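Local coordinates for cytoplasmic protein (PDB 7LPO) that probably hydrolyses steryl beta-glucosides, splitting the sugar from the sterol, as a fungal sterylglucosidase of glycoside hydrolase family 5, at residues Trp159-Cys164 against Ile232-Leu236; Trp212-Ala217 against Pro272-Ile277; Gly523-Asp527 against Asp589-Trp593; Met553-Asn558 against Ala664-Pro668. One frame throughout, in Å; residues are numbered along the deposited sequence.

Contact 1 (Trp159-Cys164 against Ile232-Leu236); sequences WTLYAC and IQDFL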
loop_
_atom_site.group_PDB
_atom_site.type_symbol
_atom_site.label_atom_id
_atom_site.label_comp_id
_atom_site.label_asym_id
_atom_site.label_seq_id
_atom_site.Cartn_x
_atom_site.Cartn_y
_atom_site.Cartn_z
ATOM N N TRP A 159 -9.021 -16.983 -12.495
ATOM C CA TRP A 159 -10.368 -17.484 -12.700
ATOM C C TRP A 159 -11.439 -16.475 -12.301
ATOM O O TRP A 159 -12.596 -16.656 -12.691
ATOM C CB TRP A 159 -10.573 -18.811 -11.961
ATOM C CG TRP A 159 -10.312 -18.832 -10.472
ATOM C CD1 TRP A 159 -9.209 -19.325 -9.846
ATOM C CD2 TRP A 159 -11.195 -18.391 -9.436
ATOM N NE1 TRP A 159 -9.343 -19.215 -8.485
ATOM C CE2 TRP A 159 -10.554 -18.641 -8.207
ATOM C CE3 TRP A 159 -12.466 -17.812 -9.429
ATOM C CZ2 TRP A 159 -11.134 -18.323 -6.986
ATOM C CZ3 TRP A 159 -13.041 -17.496 -8.215
ATOM C CH2 TRP A 159 -12.376 -17.751 -7.009
ATOM N N THR A 160 -11.092 -15.414 -11.557
ATOM C CA THR A 160 -12.106 -14.408 -11.240
ATOM C C THR A 160 -12.540 -13.649 -12.487
ATOM O O THR A 160 -13.700 -13.234 -12.587
ATOM C CB THR A 160 -11.609 -13.414 -10.178
ATOM O OG1 THR A 160 -10.430 -12.732 -10.639
ATOM C CG2 THR A 160 -11.326 -14.138 -8.867
ATOM N N LEU A 161 -11.629 -13.450 -13.441
ATOM C CA LEU A 161 -12.009 -12.822 -14.705
ATOM C C LEU A 161 -13.068 -13.645 -15.433
ATOM O O LEU A 161 -14.070 -13.107 -15.924
ATOM C CB LEU A 161 -10.780 -12.651 -15.596
ATOM C CG LEU A 161 -9.918 -11.413 -15.370
ATOM C CD1 LEU A 161 -9.246 -11.514 -14.027
ATOM C CD2 LEU A 161 -8.880 -11.268 -16.475
ATOM N N TYR A 162 -12.839 -14.954 -15.546
ATOM C CA TYR A 162 -13.825 -15.821 -16.174
ATOM C C TYR A 162 -15.137 -15.798 -15.409
ATOM O O TYR A 162 -16.213 -15.768 -16.014
ATOM C CB TYR A 162 -13.277 -17.238 -16.259
ATOM C CG TYR A 162 -12.211 -17.411 -17.293
ATOM C CD1 TYR A 162 -12.528 -17.413 -18.645
ATOM C CD2 TYR A 162 -10.892 -17.569 -16.931
ATOM C CE1 TYR A 162 -11.567 -17.584 -19.600
ATOM C CE2 TYR A 162 -9.917 -17.744 -17.887
ATOM C CZ TYR A 162 -10.264 -17.757 -19.219
ATOM O OH TYR A 162 -9.295 -17.930 -20.171
ATOM N N ALA A 163 -15.073 -15.787 -14.076
ATOM C CA ALA A 163 -16.299 -15.696 -13.291
ATOM C C ALA A 163 -17.091 -14.441 -13.644
ATOM O O ALA A 163 -18.331 -14.465 -13.618
ATOM C CB ALA A 163 -15.972 -15.731 -11.803
ATOM N N CYS A 164 -16.399 -13.351 -13.996
ATOM C CA CYS A 164 -17.027 -12.092 -14.385
ATOM C C CYS A 164 -17.411 -12.044 -15.860
ATOM O O CYS A 164 -17.881 -11.000 -16.330
ATOM C CB CYS A 164 -16.097 -10.920 -14.061
ATOM S SG CYS A 164 -15.851 -10.691 -12.266
ATOM N N ILE A 232 -22.889 -12.306 -8.265
ATOM C CA ILE A 232 -21.437 -12.232 -8.433
ATOM C C ILE A 232 -20.777 -11.464 -7.290
ATOM O O ILE A 232 -19.640 -11.768 -6.901
ATOM C CB ILE A 232 -21.112 -11.598 -9.805
ATOM C CG1 ILE A 232 -19.614 -11.587 -10.076
ATOM C CG2 ILE A 232 -21.667 -10.180 -9.883
ATOM C CD1 ILE A 232 -18.958 -12.926 -9.943
ATOM N N GLN A 233 -21.479 -10.488 -6.712
ATOM C CA GLN A 233 -20.910 -9.735 -5.594
ATOM C C GLN A 233 -20.577 -10.650 -4.419
ATOM O O GLN A 233 -19.491 -10.555 -3.831
ATOM C CB GLN A 233 -21.878 -8.627 -5.157
ATOM C CG GLN A 233 -21.460 -7.886 -3.900
ATOM C CD GLN A 233 -22.548 -6.956 -3.369
ATOM O OE1 GLN A 233 -23.402 -6.487 -4.124
ATOM N NE2 GLN A 233 -22.517 -6.685 -2.060
ATOM N N ASP A 234 -21.510 -11.535 -4.050
ATOM C CA ASP A 234 -21.270 -12.442 -2.929
ATOM C C ASP A 234 -20.250 -13.512 -3.296
ATOM O O ASP A 234 -19.373 -13.848 -2.493
ATOM C CB ASP A 234 -22.585 -13.086 -2.479
ATOM C CG ASP A 234 -23.443 -12.137 -1.633
ATOM O OD1 ASP A 234 -22.870 -11.276 -0.925
ATOM O OD2 ASP A 234 -24.690 -12.238 -1.685
ATOM N N PHE A 235 -20.352 -14.059 -4.505
ATOM C CA PHE A 235 -19.373 -15.036 -4.964
ATOM C C PHE A 235 -17.953 -14.492 -4.815
ATOM O O PHE A 235 -17.105 -15.112 -4.166
ATOM C CB PHE A 235 -19.694 -15.409 -6.417
ATOM C CG PHE A 235 -18.843 -16.508 -6.978
ATOM C CD1 PHE A 235 -17.634 -16.223 -7.591
ATOM C CD2 PHE A 235 -19.262 -17.824 -6.918
ATOM C CE1 PHE A 235 -16.853 -17.237 -8.118
ATOM C CE2 PHE A 235 -18.484 -18.839 -7.435
ATOM C CZ PHE A 235 -17.285 -18.548 -8.037
ATOM N N LEU A 236 -17.684 -13.307 -5.373
ATOM C CA LEU A 236 -16.329 -12.762 -5.310
ATOM C C LEU A 236 -15.931 -12.416 -3.877
ATOM O O LEU A 236 -14.836 -12.777 -3.432
ATOM C CB LEU A 236 -16.205 -11.530 -6.208
ATOM C CG LEU A 236 -16.359 -11.782 -7.710
ATOM C CD1 LEU A 236 -16.337 -10.488 -8.540
ATOM C CD2 LEU A 236 -15.284 -12.743 -8.199
#
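W159 meets F235 through the outer rim of its indole: CZ3 lies 3.8 Å from F235 CE1, which approaches the tryptophan at its edge, close to the ring plane. With CG between the backbone N and the carbonyl carbon (chi1 56°), the indole swings alongside its own helix, where the CG2 methyl of T160 rests over one face, and its NE1 is bonded to the carbonyl of E109. T160 adds a looser touch, its CB 4.2 Å from L236 CD2, while its hydroxyl is taken up by P157 and W147. Both helices belong to the long excursion between the parallel strands 137-143 and 263-267 of a TIM barrel, the fold of the family, and the two short segments run nearly antiparallel, 166° between their directions, with axes 11.5 Å apart. That spacing is bridged by side chains. A163 points its methyl at the second helix, CB reaching F235 CE1 at 4.1 Å, and its carbonyl O has the I232 CD1 methyl at 4.0 Å; the same oxygen is also bonded by R357. Just past the helix, C164 brings SG to 3.8 Å from L236 CD1 and more loosely to 4.4 Å from I232 CG1. I211 and F214 of helix 206-221 pack against the C164 side chain as well.

Contact 2 (Trp212-Ala217 against Pro272-Ile277); sequences WTFFFA and PGEGLI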
loop_
_atom_site.group_PDB
_atom_site.type_symbol
_atom_site.label_atom_id
_atom_site.label_comp_id
_atom_site.label_asym_id
_atom_site.label_seq_id
_atom_site.Cartn_x
_atom_site.Cartn_y
_atom_site.Cartn_z
ATOM N N TRP A 212 -14.866 -4.278 -10.325
ATOM C CA TRP A 212 -15.033 -3.655 -9.019
ATOM C C TRP A 212 -16.494 -3.334 -8.728
ATOM O O TRP A 212 -16.913 -3.392 -7.570
ATOM C CB TRP A 212 -14.177 -2.394 -8.935
ATOM C CG TRP A 212 -12.731 -2.664 -8.741
ATOM C CD1 TRP A 212 -11.730 -2.392 -9.616
ATOM C CD2 TRP A 212 -12.114 -3.272 -7.595
ATOM N NE1 TRP A 212 -10.521 -2.783 -9.085
ATOM C CE2 TRP A 212 -10.731 -3.330 -7.848
ATOM C CE3 TRP A 212 -12.600 -3.772 -6.381
ATOM C CZ2 TRP A 212 -9.821 -3.857 -6.932
ATOM C CZ3 TRP A 212 -11.697 -4.292 -5.471
ATOM C CH2 TRP A 212 -10.321 -4.334 -5.753
ATOM N N THR A 213 -17.281 -2.992 -9.750
ATOM C CA THR A 213 -18.712 -2.785 -9.539
ATOM C C THR A 213 -19.388 -4.093 -9.130
ATOM O O THR A 213 -20.256 -4.105 -8.246
ATOM C CB THR A 213 -19.347 -2.214 -10.810
ATOM O OG1 THR A 213 -18.717 -0.980 -11.171
ATOM C CG2 THR A 213 -20.827 -1.944 -10.624
ATOM N N PHE A 214 -18.993 -5.203 -9.767
ATOM C CA PHE A 214 -19.430 -6.527 -9.336
ATOM C C PHE A 214 -19.058 -6.769 -7.876
ATOM O O PHE A 214 -19.912 -7.085 -7.042
ATOM C CB PHE A 214 -18.795 -7.608 -10.232
ATOM C CG PHE A 214 -19.400 -7.735 -11.614
ATOM C CD1 PHE A 214 -20.562 -7.078 -11.969
ATOM C CD2 PHE A 214 -18.796 -8.555 -12.561
ATOM C CE1 PHE A 214 -21.119 -7.242 -13.243
ATOM C CE2 PHE A 214 -19.343 -8.711 -13.841
ATOM C CZ PHE A 214 -20.500 -8.055 -14.179
ATOM N N PHE A 215 -17.770 -6.608 -7.552
ATOM C CA PHE A 215 -17.258 -6.982 -6.233
ATOM C C PHE A 215 -18.015 -6.290 -5.104
ATOM O O PHE A 215 -18.409 -6.932 -4.124
ATOM C CB PHE A 215 -15.764 -6.650 -6.154
ATOM C CG PHE A 215 -15.077 -7.176 -4.917
ATOM C CD1 PHE A 215 -14.662 -8.501 -4.844
ATOM C CD2 PHE A 215 -14.825 -6.341 -3.835
ATOM C CE1 PHE A 215 -14.022 -8.987 -3.729
ATOM C CE2 PHE A 215 -14.179 -6.830 -2.709
ATOM C CZ PHE A 215 -13.776 -8.165 -2.666
ATOM N N PHE A 216 -18.195 -4.976 -5.203
ATOM C CA PHE A 216 -18.733 -4.195 -4.102
ATOM C C PHE A 216 -20.226 -3.957 -4.200
ATOM O O PHE A 216 -20.847 -3.656 -3.179
ATOM C CB PHE A 216 -18.052 -2.823 -4.018
ATOM C CG PHE A 216 -16.692 -2.858 -3.421
ATOM C CD1 PHE A 216 -16.498 -3.302 -2.130
ATOM C CD2 PHE A 216 -15.600 -2.452 -4.154
ATOM C CE1 PHE A 216 -15.246 -3.340 -1.582
ATOM C CE2 PHE A 216 -14.338 -2.482 -3.604
ATOM C CZ PHE A 216 -14.161 -2.921 -2.317
ATOM N N ALA A 217 -20.819 -4.068 -5.398
ATOM C CA ALA A 217 -22.208 -3.652 -5.553
ATOM C C ALA A 217 -22.947 -4.402 -6.654
ATOM O O ALA A 217 -23.929 -3.871 -7.187
ATOM C CB ALA A 217 -22.261 -2.133 -5.842
ATOM N N PRO A 272 -8.752 -0.511 -2.657
ATOM C CA PRO A 272 -9.834 -1.122 -3.439
ATOM C C PRO A 272 -10.358 -0.201 -4.529
ATOM O O PRO A 272 -10.503 1.005 -4.334
ATOM C CB PRO A 272 -10.910 -1.402 -2.386
ATOM C CG PRO A 272 -10.631 -0.405 -1.301
ATOM C CD PRO A 272 -9.130 -0.268 -1.256
ATOM N N GLY A 273 -10.670 -0.786 -5.684
ATOM C CA GLY A 273 -11.255 -0.014 -6.763
ATOM C C GLY A 273 -12.726 0.279 -6.523
ATOM O O GLY A 273 -13.445 -0.486 -5.879
ATOM N N GLU A 274 -13.170 1.418 -7.053
ATOM C CA GLU A 274 -14.555 1.854 -6.926
ATOM C C GLU A 274 -15.390 1.484 -8.144
ATOM O O GLU A 274 -16.604 1.704 -8.142
ATOM C CB GLU A 274 -14.618 3.374 -6.701
ATOM C CG GLU A 274 -13.519 3.909 -5.790
ATOM C CD GLU A 274 -13.794 5.325 -5.258
ATOM O OE1 GLU A 274 -13.267 5.666 -4.172
ATOM O OE2 GLU A 274 -14.530 6.094 -5.924
ATOM N N GLY A 275 -14.765 0.931 -9.180
ATOM C CA GLY A 275 -15.480 0.638 -10.408
ATOM C C GLY A 275 -16.225 1.842 -10.936
ATOM O O GLY A 275 -15.708 2.961 -10.976
ATOM N N LEU A 276 -17.465 1.619 -11.349
ATOM C CA LEU A 276 -18.316 2.691 -11.835
ATOM C C LEU A 276 -19.211 3.272 -10.751
ATOM O O LEU A 276 -20.020 4.156 -11.045
ATOM C CB LEU A 276 -19.162 2.177 -12.991
ATOM C CG LEU A 276 -18.347 1.881 -14.251
ATOM C CD1 LEU A 276 -19.185 1.149 -15.268
ATOM C CD2 LEU A 276 -17.789 3.178 -14.829
ATOM N N ILE A 277 -19.076 2.804 -9.509
ATOM C CA ILE A 277 -19.987 3.204 -8.447
ATOM C C ILE A 277 -19.817 4.688 -8.164
ATOM O O ILE A 277 -18.705 5.164 -7.905
ATOM C CB ILE A 277 -19.728 2.386 -7.177
ATOM C CG1 ILE A 277 -20.007 0.903 -7.398
ATOM C CG2 ILE A 277 -20.580 2.910 -6.049
ATOM C CD1 ILE A 277 -19.329 0.021 -6.363
#
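W212 lies flat against the backbone of G273, the chief aromatic interaction of this contact. The glycine CA stands 3.4 Å from the centroid of the five-membered ring, only 8° off its normal, a CH-pi contact, and G273 N lies over the same indole face at 3.3 Å from W212 CE2. Because glycine carries no side chain, the peptide can settle directly on the ring. The indole is held from elsewhere too, its NE1 bonded to N208 and its ring meeting W147 edge-to-face.

A single hydrogen bond joins the segments: L276 N donates to T213 OG1 over 2.9 Å at 172°, nearly straight. The threonine oxygen sits anti to the carbonyl carbon (chi1 -58°), a position from which it also bonds the helix carbonyl of Q209. The donor belongs to the type II' turn from E274 to I277, whose G275 has positive phi and lies beside the threonine.

Van der Waals contacts complete the join. F216 presents its ring edge to P272, CZ to CB 3.6 Å, and to the carbonyl of G273. The CD1 methyl of I277 rests against both A217 CB, at 3.7 Å, and F216 CB, at 3.9 Å. F400 of helix 400-419 backs this patch, meeting the F216 ring edge-to-face and touching I277.

The loop follows barrel strand 263-267, and P272 completes an Asn-Glu-Pro sequence; in family 5 glycosidases this marks the end of the fourth strand, where the glutamate usually serves as acid/base.

Contact 3 (Gly523-Asp527 against Asp589-Trp593); sequences GIPYD and DLSLW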
loop_
_atom_site.group_PDB
_atom_site.type_symbol
_atom_site.label_atom_id
_atom_site.label_comp_id
_atom_site.label_asym_id
_atom_site.label_seq_id
_atom_site.Cartn_x
_atom_site.Cartn_y
_atom_site.Cartn_z
ATOM N N GLY A 523 6.509 6.394 0.034
ATOM C CA GLY A 523 7.784 6.172 -0.634
ATOM C C GLY A 523 7.977 7.082 -1.827
ATOM O O GLY A 523 7.128 7.918 -2.142
ATOM N N ILE A 524 9.116 6.897 -2.492
ATOM C CA ILE A 524 9.509 7.723 -3.638
ATOM C C ILE A 524 10.154 6.844 -4.697
ATOM O O ILE A 524 10.650 5.748 -4.403
ATOM C CB ILE A 524 10.488 8.852 -3.246
ATOM C CG1 ILE A 524 11.746 8.271 -2.593
ATOM C CG2 ILE A 524 9.835 9.841 -2.279
ATOM C CD1 ILE A 524 12.963 8.188 -3.499
ATOM N N PRO A 525 10.172 7.312 -5.948
ATOM C CA PRO A 525 10.822 6.547 -7.027
ATOM C C PRO A 525 12.322 6.805 -7.108
ATOM O O PRO A 525 12.779 7.951 -7.078
ATOM C CB PRO A 525 10.114 7.044 -8.290
ATOM C CG PRO A 525 9.763 8.496 -7.946
ATOM C CD PRO A 525 9.430 8.485 -6.457
ATOM N N TYR A 526 13.086 5.727 -7.248
ATOM C CA TYR A 526 14.534 5.820 -7.346
ATOM C C TYR A 526 15.027 5.916 -8.784
ATOM O O TYR A 526 16.167 6.343 -9.005
ATOM C CB TYR A 526 15.182 4.615 -6.653
ATOM C CG TYR A 526 15.229 4.762 -5.150
ATOM C CD1 TYR A 526 16.270 5.431 -4.536
ATOM C CD2 TYR A 526 14.219 4.256 -4.348
ATOM C CE1 TYR A 526 16.313 5.585 -3.158
ATOM C CE2 TYR A 526 14.255 4.411 -2.963
ATOM C CZ TYR A 526 15.310 5.075 -2.387
ATOM O OH TYR A 526 15.380 5.210 -1.034
ATOM N N ASP A 527 14.196 5.547 -9.760
ATOM C CA ASP A 527 14.572 5.634 -11.171
ATOM C C ASP A 527 14.350 7.027 -11.746
ATOM O O ASP A 527 13.908 7.172 -12.889
ATOM C CB ASP A 527 13.815 4.584 -11.984
ATOM C CG ASP A 527 12.298 4.672 -11.821
ATOM O OD1 ASP A 527 11.819 5.103 -10.749
ATOM O OD2 ASP A 527 11.577 4.275 -12.765
ATOM N N ASP A 589 10.041 1.550 -9.346
ATOM C CA ASP A 589 11.350 1.268 -8.759
ATOM C C ASP A 589 11.413 2.043 -7.441
ATOM O O ASP A 589 11.985 3.130 -7.347
ATOM C CB ASP A 589 12.491 1.651 -9.702
ATOM C CG ASP A 589 13.858 1.245 -9.171
ATOM O OD1 ASP A 589 13.972 0.910 -7.974
ATOM O OD2 ASP A 589 14.823 1.267 -9.960
ATOM N N LEU A 590 10.816 1.460 -6.404
ATOM C CA LEU A 590 10.703 2.122 -5.114
ATOM C C LEU A 590 11.443 1.380 -4.017
ATOM O O LEU A 590 11.300 1.738 -2.846
ATOM C CB LEU A 590 9.229 2.285 -4.726
ATOM C CG LEU A 590 8.503 3.464 -5.377
ATOM C CD1 LEU A 590 7.885 3.046 -6.695
ATOM C CD2 LEU A 590 7.418 4.030 -4.448
ATOM N N SER A 591 12.230 0.363 -4.363
ATOM C CA SER A 591 12.970 -0.383 -3.356
ATOM C C SER A 591 14.082 0.459 -2.743
ATOM O O SER A 591 14.819 1.162 -3.443
ATOM C CB SER A 591 13.570 -1.651 -3.958
ATOM O OG SER A 591 14.255 -2.397 -2.964
ATOM N N LEU A 592 14.210 0.360 -1.418
ATOM C CA LEU A 592 15.301 1.003 -0.700
ATOM C C LEU A 592 16.662 0.405 -1.036
ATOM O O LEU A 592 17.686 1.041 -0.763
ATOM C CB LEU A 592 15.077 0.875 0.806
ATOM C CG LEU A 592 13.758 1.389 1.364
ATOM C CD1 LEU A 592 13.746 1.220 2.868
ATOM C CD2 LEU A 592 13.558 2.837 0.973
ATOM N N TRP A 593 16.692 -0.800 -1.602
ATOM C CA TRP A 593 17.895 -1.611 -1.691
ATOM C C TRP A 593 17.883 -2.353 -3.021
ATOM O O TRP A 593 16.824 -2.726 -3.529
ATOM C CB TRP A 593 17.962 -2.577 -0.482
ATOM C CG TRP A 593 19.246 -3.313 -0.344
ATOM C CD1 TRP A 593 20.333 -2.934 0.382
ATOM C CD2 TRP A 593 19.584 -4.569 -0.949
ATOM N NE1 TRP A 593 21.341 -3.866 0.250
ATOM C CE2 TRP A 593 20.900 -4.882 -0.557
ATOM C CE3 TRP A 593 18.902 -5.456 -1.786
ATOM C CZ2 TRP A 593 21.551 -6.041 -0.979
ATOM C CZ3 TRP A 593 19.552 -6.602 -2.206
ATOM C CH2 TRP A 593 20.864 -6.881 -1.807
HETATM O O HOH W 1 10.436 4.432 -1.576
HETATM O O HOH W 2 9.149 4.472 -9.979
#
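Y526 sets its CG anti to the carbonyl carbon (chi1 -79°), which brings the ring beside the backbone of D589 to S591, CD2 3.3 Å from S591 O and OH 3.6 Å from the L592 CD2 methyl. L590 takes much the same first torsion and carries its CG to 3.3 Å from I524 O. Between these two side chains runs the direct bond, Y526 N to D589 O at 2.8 Å and 176°, its donor almost on the carbonyl axis. Water extends the join: one molecule accepts from D589 N and donates to D527 OD1, 2.8 Å away, and another accepts from I524 N. D527 also lies against its neighbour, OD1 3.7 Å from D589 CB.

These are loops following strands 518-522 and 567-570, the last two of the family 5 barrel, at its catalytic end; a Tris molecule is bound near the L590 side chain.

The two carboxylates stay 4.9 Å apart, D527 OD1 to D589 OD2. K462 pairs with D527; D589 has R660 on OD1 and the hydroxyl of Y534 hydrogen-bonded to OD2. R660 also makes a cation-pi contact with the Y526 ring, and the nearby cations would probably offset the repulsion between the two acids.

Contact 4 (Met553-Asn558 against Ala664-Pro668); sequences MDCSMN and AFCRP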
loop_
_atom_site.group_PDB
_atom_site.type_symbol
_atom_site.label_atom_id
_atom_site.label_comp_id
_atom_site.label_asym_id
_atom_site.label_seq_id
_atom_site.Cartn_x
_atom_site.Cartn_y
_atom_site.Cartn_z
ATOM N N MET A 553 12.983 11.594 -0.616
ATOM C CA MET A 553 12.776 10.670 0.494
ATOM C C MET A 553 12.705 11.414 1.828
ATOM O O MET A 553 11.815 11.164 2.641
ATOM C CB MET A 553 13.915 9.649 0.527
ATOM C CG MET A 553 13.743 8.507 1.500
ATOM S SD MET A 553 12.620 7.217 0.881
ATOM C CE MET A 553 11.340 7.344 2.009
ATOM N N ASP A 554 13.671 12.308 2.063
ATOM C CA ASP A 554 13.735 13.026 3.338
ATOM C C ASP A 554 12.530 13.937 3.544
ATOM O O ASP A 554 12.072 14.103 4.678
ATOM C CB ASP A 554 15.039 13.830 3.394
ATOM C CG ASP A 554 15.250 14.526 4.724
ATOM O OD1 ASP A 554 15.046 13.900 5.782
ATOM O OD2 ASP A 554 15.629 15.714 4.712
ATOM N N CYS A 555 11.998 14.526 2.470
ATOM C CA CYS A 555 10.771 15.312 2.582
ATOM C C CYS A 555 9.590 14.439 3.003
ATOM O O CYS A 555 8.824 14.797 3.908
ATOM C CB CYS A 555 10.476 16.004 1.253
ATOM S SG CYS A 555 8.873 16.818 1.209
ATOM N N SER A 556 9.437 13.273 2.374
ATOM C CA SER A 556 8.339 12.392 2.753
ATOM C C SER A 556 8.517 11.868 4.172
ATOM O O SER A 556 7.541 11.766 4.926
ATOM C CB SER A 556 8.225 11.232 1.764
ATOM O OG SER A 556 7.436 11.615 0.656
ATOM N N MET A 557 9.752 11.528 4.560
ATOM C CA MET A 557 9.986 11.037 5.916
ATOM C C MET A 557 9.819 12.151 6.953
ATOM O O MET A 557 9.266 11.929 8.037
ATOM C CB MET A 557 11.381 10.421 6.013
ATOM C CG MET A 557 11.568 9.122 5.257
ATOM S SD MET A 557 10.447 7.822 5.825
ATOM C CE MET A 557 9.224 7.851 4.518
ATOM N N ASN A 558 10.318 13.350 6.657
ATOM C CA ASN A 558 10.109 14.472 7.570
ATOM C C ASN A 558 8.628 14.740 7.779
ATOM O O ASN A 558 8.224 15.194 8.853
ATOM C CB ASN A 558 10.807 15.723 7.033
ATOM C CG ASN A 558 10.581 16.962 7.919
ATOM O OD1 ASN A 558 11.080 17.038 9.040
ATOM N ND2 ASN A 558 9.828 17.928 7.410
ATOM N N ALA A 664 18.360 9.247 4.122
ATOM C CA ALA A 664 17.025 9.812 4.272
ATOM C C ALA A 664 16.038 8.854 4.922
ATOM O O ALA A 664 15.168 9.301 5.678
ATOM C CB ALA A 664 16.484 10.259 2.911
ATOM N N PHE A 665 16.139 7.545 4.665
ATOM C CA PHE A 665 15.153 6.633 5.233
ATOM C C PHE A 665 15.596 5.982 6.537
ATOM O O PHE A 665 14.742 5.462 7.258
ATOM C CB PHE A 665 14.729 5.554 4.215
ATOM C CG PHE A 665 15.806 4.583 3.793
ATOM C CD1 PHE A 665 16.264 3.596 4.649
ATOM C CD2 PHE A 665 16.286 4.604 2.494
ATOM C CE1 PHE A 665 17.216 2.677 4.230
ATOM C CE2 PHE A 665 17.229 3.682 2.062
ATOM C CZ PHE A 665 17.695 2.716 2.931
ATOM N N CYS A 666 16.880 6.024 6.876
ATOM C CA CYS A 666 17.375 5.514 8.154
ATOM C C CYS A 666 17.595 6.710 9.073
ATOM O O CYS A 666 18.521 7.500 8.856
ATOM C CB CYS A 666 18.665 4.718 7.964
ATOM S SG CYS A 666 19.284 3.985 9.494
ATOM N N ARG A 667 16.745 6.841 10.092
ATOM C CA ARG A 667 16.614 8.082 10.844
ATOM C C ARG A 667 16.440 7.806 12.329
ATOM O O ARG A 667 15.901 6.762 12.710
ATOM C CB ARG A 667 15.403 8.907 10.379
ATOM C CG ARG A 667 15.167 8.942 8.873
ATOM C CD ARG A 667 13.701 9.254 8.558
ATOM N NE ARG A 667 13.301 10.586 9.000
ATOM C CZ ARG A 667 13.621 11.720 8.371
ATOM N NH1 ARG A 667 14.354 11.700 7.260
ATOM N NH2 ARG A 667 13.206 12.883 8.857
ATOM N N PRO A 668 16.875 8.730 13.187
ATOM C CA PRO A 668 16.582 8.594 14.621
ATOM C C PRO A 668 15.103 8.800 14.903
ATOM O O PRO A 668 14.443 9.636 14.280
ATOM C CB PRO A 668 17.422 9.704 15.260
ATOM C CG PRO A 668 17.495 10.760 14.168
ATOM C CD PRO A 668 17.607 9.978 12.884
HETATM O O HOH W 3 14.221 15.325 7.778
#
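D554 OD1 is gripped by two donors, NH1 of R667 at 2.7 Å in a salt bridge and a water at 2.6 Å that also accepts from R667 NH2. This pair ties a barrel helix to the segment leading into strand 669-673 and the C-terminal beta-rich part of the chain: helix 547-559 connects the parallel strands 518-522 and 567-570, whereas R667 follows the short helix 662-665. The NH1-OD1 bond is nearly straight, 171°, and the acceptor lies in the guanidinium plane, though the carboxylate itself is turned 39° from it. NH1 has a second in-plane partner, the carbonyl O of A664, at 3.0 Å on a lone pair; the arginine thus folds back on the end of the helix that precedes it, which gives way at C666. Further charges continue the network, R494 on D554 OD2 and D561 on R667 NH2, which would probably keep the acid ionised.

Nonpolar atoms fill in around this. M553, its CG anti to the backbone N (chi1 -172°), brings that carbon to 3.5 Å from A664 CB, and to 4.1 Å from F665 CB. The ring of F665 goes on to W94, which it meets edge-to-face. M557 takes the flat side of the arginine: with the guanidinium held at its edge by D554, A664 O and the water, M557 CB sits over one face, 3.5 Å from R667 CZ.

All four contacts are buried, yet they fall into two pairs on opposite sides of the chain's centre. Contacts 1 and 2 touch, Q233 of the first packing on the carbonyls of F214 and F215, and helix 206-221, which supplies one side of contact 2, also packs on contact 1; contacts 3 and 4 also meet, where L592 and Y526 lie against F665 and I524 against M553. The chemistry follows position. Contact 1, helix on helix, is apolar; contact 2 sets a helix on a loop through an aromatic face and one bond. Contact 3 uses a backbone hydrogen bond and waters, its acids paired to outside cations; contact 4, a salt bridge and a water.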